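Local coordinates for DNA repair protein RECN (Deinococcus radiodurans, PDB 4ABX) that may take part in recombinational repair of damaged DNA as an SMC-like, ATP-binding protein, this chain being its coiled-coil domain, at residues R12-L17 / E157-L162; V27-G32 / E146-F151. All coordinates share one frame; numbering follows the deposited sequence.

Interaction 1: R12-L17 / E157-L162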
loop_
_atom_site.group_PDB
_atom_site.type_symbol
_atom_site.label_atom_id
_atom_site.label_comp_id
_atom_site.label_asym_id
_atom_site.label_seq_id
_atom_site.Cartn_x
_atom_site.Cartn_y
_atom_site.Cartn_z
ATOM N N ARG A 12 39.286 -54.367 -20.577
ATOM C CA ARG A 12 38.289 -53.507 -19.957
ATOM C C ARG A 12 38.924 -52.579 -18.924
ATOM O O ARG A 12 38.523 -51.429 -18.790
ATOM C CB ARG A 12 37.142 -54.330 -19.344
ATOM C CG ARG A 12 36.319 -55.111 -20.383
ATOM C CD ARG A 12 35.003 -55.640 -19.815
ATOM N NE ARG A 12 35.189 -56.408 -18.587
ATOM C CZ ARG A 12 35.390 -57.722 -18.543
ATOM N NH1 ARG A 12 35.431 -58.439 -19.664
ATOM N NH2 ARG A 12 35.549 -58.323 -17.372
ATOM N N GLN A 13 39.921 -53.076 -18.202
ATOM C CA GLN A 13 40.586 -52.254 -17.201
ATOM C C GLN A 13 41.345 -51.108 -17.864
ATOM O O GLN A 13 41.383 -49.995 -17.341
ATOM C CB GLN A 13 41.522 -53.095 -16.332
ATOM C CG GLN A 13 42.190 -52.310 -15.206
ATOM C CD GLN A 13 41.222 -51.926 -14.102
ATOM O OE1 GLN A 13 41.585 -51.223 -13.160
ATOM N NE2 GLN A 13 39.987 -52.396 -14.208
ATOM N N ILE A 14 41.944 -51.383 -19.019
ATOM C CA ILE A 14 42.609 -50.341 -19.801
ATOM C C ILE A 14 41.645 -49.213 -20.186
ATOM O O ILE A 14 41.994 -48.039 -20.077
ATOM C CB ILE A 14 43.285 -50.921 -21.065
ATOM C CG1 ILE A 14 44.507 -51.748 -20.667
ATOM C CG2 ILE A 14 43.681 -49.806 -22.035
ATOM C CD1 ILE A 14 45.159 -52.507 -21.820
ATOM N N ASP A 15 40.439 -49.570 -20.631
ATOM C CA ASP A 15 39.431 -48.576 -20.999
ATOM C C ASP A 15 38.985 -47.763 -19.788
ATOM O O ASP A 15 38.805 -46.550 -19.870
ATOM C CB ASP A 15 38.202 -49.243 -21.627
ATOM C CG ASP A 15 38.440 -49.691 -23.059
ATOM O OD1 ASP A 15 39.377 -49.177 -23.701
ATOM O OD2 ASP A 15 37.673 -50.549 -23.545
ATOM N N LEU A 16 38.779 -48.451 -18.670
ATOM C CA LEU A 16 38.388 -47.804 -17.420
ATOM C C LEU A 16 39.388 -46.722 -17.018
ATOM O O LEU A 16 39.023 -45.572 -16.773
ATOM C CB LEU A 16 38.289 -48.853 -16.309
ATOM C CG LEU A 16 38.079 -48.374 -14.870
ATOM C CD1 LEU A 16 36.830 -47.512 -14.764
ATOM C CD2 LEU A 16 37.985 -49.563 -13.933
ATOM N N LEU A 17 40.659 -47.098 -16.952
ATOM C CA LEU A 17 41.693 -46.189 -16.480
ATOM C C LEU A 17 41.905 -45.032 -17.454
ATOM O O LEU A 17 42.045 -43.878 -17.042
ATOM C CB LEU A 17 43.001 -46.949 -16.254
ATOM C CG LEU A 17 42.947 -48.065 -15.207
ATOM C CD1 LEU A 17 44.153 -49.000 -15.347
ATOM C CD2 LEU A 17 42.862 -47.482 -13.799
ATOM N N GLU A 157 49.811 -44.523 -14.168
ATOM C CA GLU A 157 50.871 -45.502 -13.989
ATOM C C GLU A 157 50.339 -46.920 -14.182
ATOM O O GLU A 157 50.923 -47.725 -14.910
ATOM C CB GLU A 157 51.518 -45.359 -12.610
ATOM C CG GLU A 157 52.548 -46.437 -12.317
ATOM C CD GLU A 157 53.391 -46.134 -11.099
ATOM O OE1 GLU A 157 52.867 -45.522 -10.144
ATOM O OE2 GLU A 157 54.584 -46.505 -11.100
ATOM N N GLU A 158 49.222 -47.227 -13.533
ATOM C CA GLU A 158 48.635 -48.552 -13.667
ATOM C C GLU A 158 48.316 -48.845 -15.137
ATOM O O GLU A 158 48.586 -49.932 -15.643
ATOM C CB GLU A 158 47.385 -48.671 -12.797
ATOM C CG GLU A 158 46.804 -50.074 -12.757
ATOM C CD GLU A 158 45.463 -50.133 -12.055
ATOM O OE1 GLU A 158 45.096 -49.147 -11.383
ATOM O OE2 GLU A 158 44.779 -51.170 -12.174
ATOM N N LEU A 159 47.766 -47.850 -15.823
ATOM C CA LEU A 159 47.439 -47.965 -17.239
ATOM C C LEU A 159 48.665 -48.304 -18.098
ATOM O O LEU A 159 48.584 -49.124 -19.012
ATOM C CB LEU A 159 46.789 -46.663 -17.727
ATOM C CG LEU A 159 46.546 -46.502 -19.228
ATOM C CD1 LEU A 159 45.629 -47.602 -19.748
ATOM C CD2 LEU A 159 45.963 -45.129 -19.515
ATOM N N ALA A 160 49.797 -47.671 -17.810
ATOM C CA ALA A 160 51.010 -47.930 -18.575
ATOM C C ALA A 160 51.476 -49.376 -18.420
ATOM O O ALA A 160 51.940 -49.996 -19.382
ATOM C CB ALA A 160 52.117 -46.964 -18.173
ATOM N N GLY A 161 51.362 -49.909 -17.207
ATOM C CA GLY A 161 51.776 -51.276 -16.941
ATOM C C GLY A 161 50.924 -52.276 -17.697
ATOM O O GLY A 161 51.420 -53.289 -18.195
ATOM N N LEU A 162 49.631 -51.989 -17.794
ATOM C CA LEU A 162 48.716 -52.884 -18.495
ATOM C C LEU A 162 48.955 -52.877 -20.001
ATOM O O LEU A 162 48.954 -53.926 -20.643
ATOM C CB LEU A 162 47.261 -52.532 -18.178
ATOM C CG LEU A 162 46.838 -52.836 -16.739
ATOM C CD1 LEU A 162 45.369 -52.508 -16.522
ATOM C CD2 LEU A 162 47.122 -54.287 -16.395
#

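Interaction 2: V27-G32 / E146-F151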
loop_
_atom_site.group_PDB
_atom_site.type_symbol
_atom_site.label_atom_id
_atom_site.label_comp_id
_atom_site.label_asym_id
_atom_site.label_seq_id
_atom_site.Cartn_x
_atom_site.Cartn_y
_atom_site.Cartn_z
ATOM N N VAL A 27 39.721 -31.492 -16.926
ATOM C CA VAL A 27 39.330 -30.475 -15.951
ATOM C C VAL A 27 40.566 -29.798 -15.368
ATOM O O VAL A 27 40.544 -28.608 -15.027
ATOM C CB VAL A 27 38.480 -31.087 -14.821
ATOM C CG1 VAL A 27 38.186 -30.050 -13.745
ATOM C CG2 VAL A 27 37.193 -31.661 -15.389
ATOM N N SER A 28 41.643 -30.572 -15.260
ATOM C CA SER A 28 42.928 -30.074 -14.781
ATOM C C SER A 28 42.835 -29.399 -13.409
ATOM O O SER A 28 43.130 -28.208 -13.273
ATOM C CB SER A 28 43.547 -29.128 -15.814
ATOM O OG SER A 28 44.833 -28.718 -15.401
ATOM N N PRO A 29 42.439 -30.168 -12.384
ATOM C CA PRO A 29 42.298 -29.636 -11.025
ATOM C C PRO A 29 43.624 -29.141 -10.452
ATOM O O PRO A 29 44.640 -29.833 -10.529
ATOM C CB PRO A 29 41.787 -30.841 -10.226
ATOM C CG PRO A 29 42.198 -32.038 -11.030
ATOM C CD PRO A 29 42.083 -31.596 -12.456
ATOM N N ASP A 30 43.602 -27.946 -9.876
ATOM C CA ASP A 30 44.797 -27.349 -9.293
ATOM C C ASP A 30 44.594 -27.162 -7.797
ATOM O O ASP A 30 44.012 -26.164 -7.363
ATOM C CB ASP A 30 45.092 -26.011 -9.973
ATOM C CG ASP A 30 46.240 -25.254 -9.324
ATOM O OD1 ASP A 30 47.106 -25.886 -8.683
ATOM O OD2 ASP A 30 46.272 -24.014 -9.463
ATOM N N PRO A 31 45.073 -28.129 -6.999
ATOM C CA PRO A 31 44.835 -28.084 -5.555
ATOM C C PRO A 31 45.104 -26.689 -4.999
ATOM O O PRO A 31 46.125 -26.081 -5.316
ATOM C CB PRO A 31 45.839 -29.094 -5.005
ATOM C CG PRO A 31 46.024 -30.077 -6.129
ATOM C CD PRO A 31 45.949 -29.250 -7.386
ATOM N N GLY A 32 44.179 -26.180 -4.194
ATOM C CA GLY A 32 44.309 -24.835 -3.659
ATOM C C GLY A 32 43.431 -23.795 -4.339
ATOM O O GLY A 32 43.071 -22.789 -3.725
ATOM N N GLU A 146 43.738 -32.685 -3.928
ATOM C CA GLU A 146 44.986 -33.426 -3.784
ATOM C C GLU A 146 44.747 -34.912 -4.054
ATOM O O GLU A 146 45.490 -35.538 -4.813
ATOM C CB GLU A 146 45.591 -33.239 -2.385
ATOM C CG GLU A 146 46.235 -31.877 -2.128
ATOM C CD GLU A 146 45.263 -30.836 -1.571
ATOM O OE1 GLU A 146 44.030 -30.973 -1.764
ATOM O OE2 GLU A 146 45.738 -29.868 -0.936
ATOM N N ASP A 147 43.714 -35.473 -3.426
ATOM C CA ASP A 147 43.370 -36.881 -3.627
ATOM C C ASP A 147 43.049 -37.158 -5.089
ATOM O O ASP A 147 43.437 -38.194 -5.632
ATOM C CB ASP A 147 42.181 -37.293 -2.750
ATOM C CG ASP A 147 42.516 -37.301 -1.269
ATOM O OD1 ASP A 147 43.455 -38.022 -0.862
ATOM O OD2 ASP A 147 41.839 -36.573 -0.509
ATOM N N VAL A 148 42.326 -36.235 -5.721
ATOM C CA VAL A 148 41.942 -36.389 -7.119
ATOM C C VAL A 148 43.168 -36.450 -8.029
ATOM O O VAL A 148 43.243 -37.273 -8.948
ATOM C CB VAL A 148 41.040 -35.230 -7.594
ATOM C CG1 VAL A 148 40.642 -35.427 -9.049
ATOM C CG2 VAL A 148 39.803 -35.107 -6.707
ATOM N N VAL A 149 44.123 -35.561 -7.782
ATOM C CA VAL A 149 45.338 -35.517 -8.587
ATOM C C VAL A 149 46.131 -36.808 -8.394
ATOM O O VAL A 149 46.611 -37.409 -9.363
ATOM C CB VAL A 149 46.203 -34.291 -8.238
ATOM C CG1 VAL A 149 47.601 -34.428 -8.842
ATOM C CG2 VAL A 149 45.521 -33.008 -8.711
ATOM N N GLU A 150 46.256 -37.233 -7.140
ATOM C CA GLU A 150 46.921 -38.492 -6.820
ATOM C C GLU A 150 46.235 -39.673 -7.514
ATOM O O GLU A 150 46.904 -40.536 -8.100
ATOM C CB GLU A 150 46.956 -38.704 -5.302
ATOM C CG GLU A 150 47.493 -40.060 -4.860
ATOM C CD GLU A 150 48.977 -40.233 -5.138
ATOM O OE1 GLU A 150 49.652 -39.228 -5.450
ATOM O OE2 GLU A 150 49.470 -41.378 -5.038
ATOM N N PHE A 151 44.904 -39.702 -7.463
ATOM C CA PHE A 151 44.141 -40.768 -8.107
ATOM C C PHE A 151 44.511 -40.872 -9.584
ATOM O O PHE A 151 44.711 -41.967 -10.100
ATOM C CB PHE A 151 42.625 -40.566 -7.940
ATOM C CG PHE A 151 41.789 -41.700 -8.494
ATOM C CD1 PHE A 151 41.672 -41.899 -9.865
ATOM C CD2 PHE A 151 41.129 -42.572 -7.645
ATOM C CE1 PHE A 151 40.907 -42.950 -10.376
ATOM C CE2 PHE A 151 40.359 -43.615 -8.145
ATOM C CZ PHE A 151 40.252 -43.805 -9.512
#

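Interaction 1: R12-L17 / E157-L162
The flat carboxylate of E158 lies with one face against the two methyls of L17, in a layer of the antiparallel helix pair in the coiled-coil domain of this SMC-like protein: CD1 sits against the face at the E158 carboxylate carbon CD, 3.7 Å away, and L17 CD2 is shifted to lie opposite OE1, also at 3.7 Å. Beyond OE2 comes the amide of Q13, displaced toward the same side as the methyls, the two planes 32° apart; which way round this amide lies is doubtful.

The local axes approach to 9.5 Å at 149° between chain directions. The spacings I14-L17 and L159-L162 bring an apolar pair of each helix to the seam, with L17 the buried member. In L17, chi1 -61° sets CG beside the backbone N and turns the methyls to the carboxylate face, while its CB rests against L159 CB at 4.1 Å. I14 splits its two branches, CG2 meeting L159 CD1 at 3.7 Å nearly at right angles and CG1 running counter to L162 past its CB. L162 CD1 reaches between Q13 and L17, 3.4 Å from Q13 CG and 3.9 Å from L17 CD1.

Interaction 2: V27-G32 / E146-F151
P31 lays its ring against E146 and V149 on the first turns of helix 145-169. From CB outward the ring passes from the acid to the valine. CB lies over the face of the E146 carboxylate, 3.9 Å from its CD and at nearly equal distances from both oxygens. CG, the far corner of the ring, packs on V149 CG2 at 3.9 Å and also comes within 4.1 Å of E146 N; P31 CD then closes on the same valine methyl at 4.0 Å. E146 brings its acid to the proline by a bend in the chain at chi2 (90°), the group staying at the surface.

V149 CG2 is thus shared: it faces P31 and also sits 3.8 Å from the backbone O of P29. P29 CG touches V148 CG1 and V149 CG2, each at 4.2 Å. Proline rings of an extended linker thus pack on valine methyls and on the face of an acid, all in van der Waals contact.

The linker opens at S28, the first residue past helix 6-27 to leave helical angles, with a positive phi (55°). R130 of helix 121-141 hydrogen-bonds to V27 O, P29 also touches L134 and L137 of that helix, and both P29 and V148 lean on I24 of helix 6-27.

Overall arrangement
Interactions 1 and 2 join the same helix, 145-169, to successive parts of the N-terminal chain: interaction 1 to the body of helix 6-27, interaction 2 to the linker that follows it. Their centres are about 19 Å apart and their nearest atoms about 6 Å, so they do not touch. Because the pairing is antiparallel, interaction 1 lies nearer both chain ends, its centre about 38 Å from the centre of the chain, and interaction 2 lies further in, its centre at about 24 Å. There helix 121-141 joins the pair, and the chain continues into helix 33-63. Both are structural packing contacts within the coiled-coil domain; the other chain of the assembly touches neither.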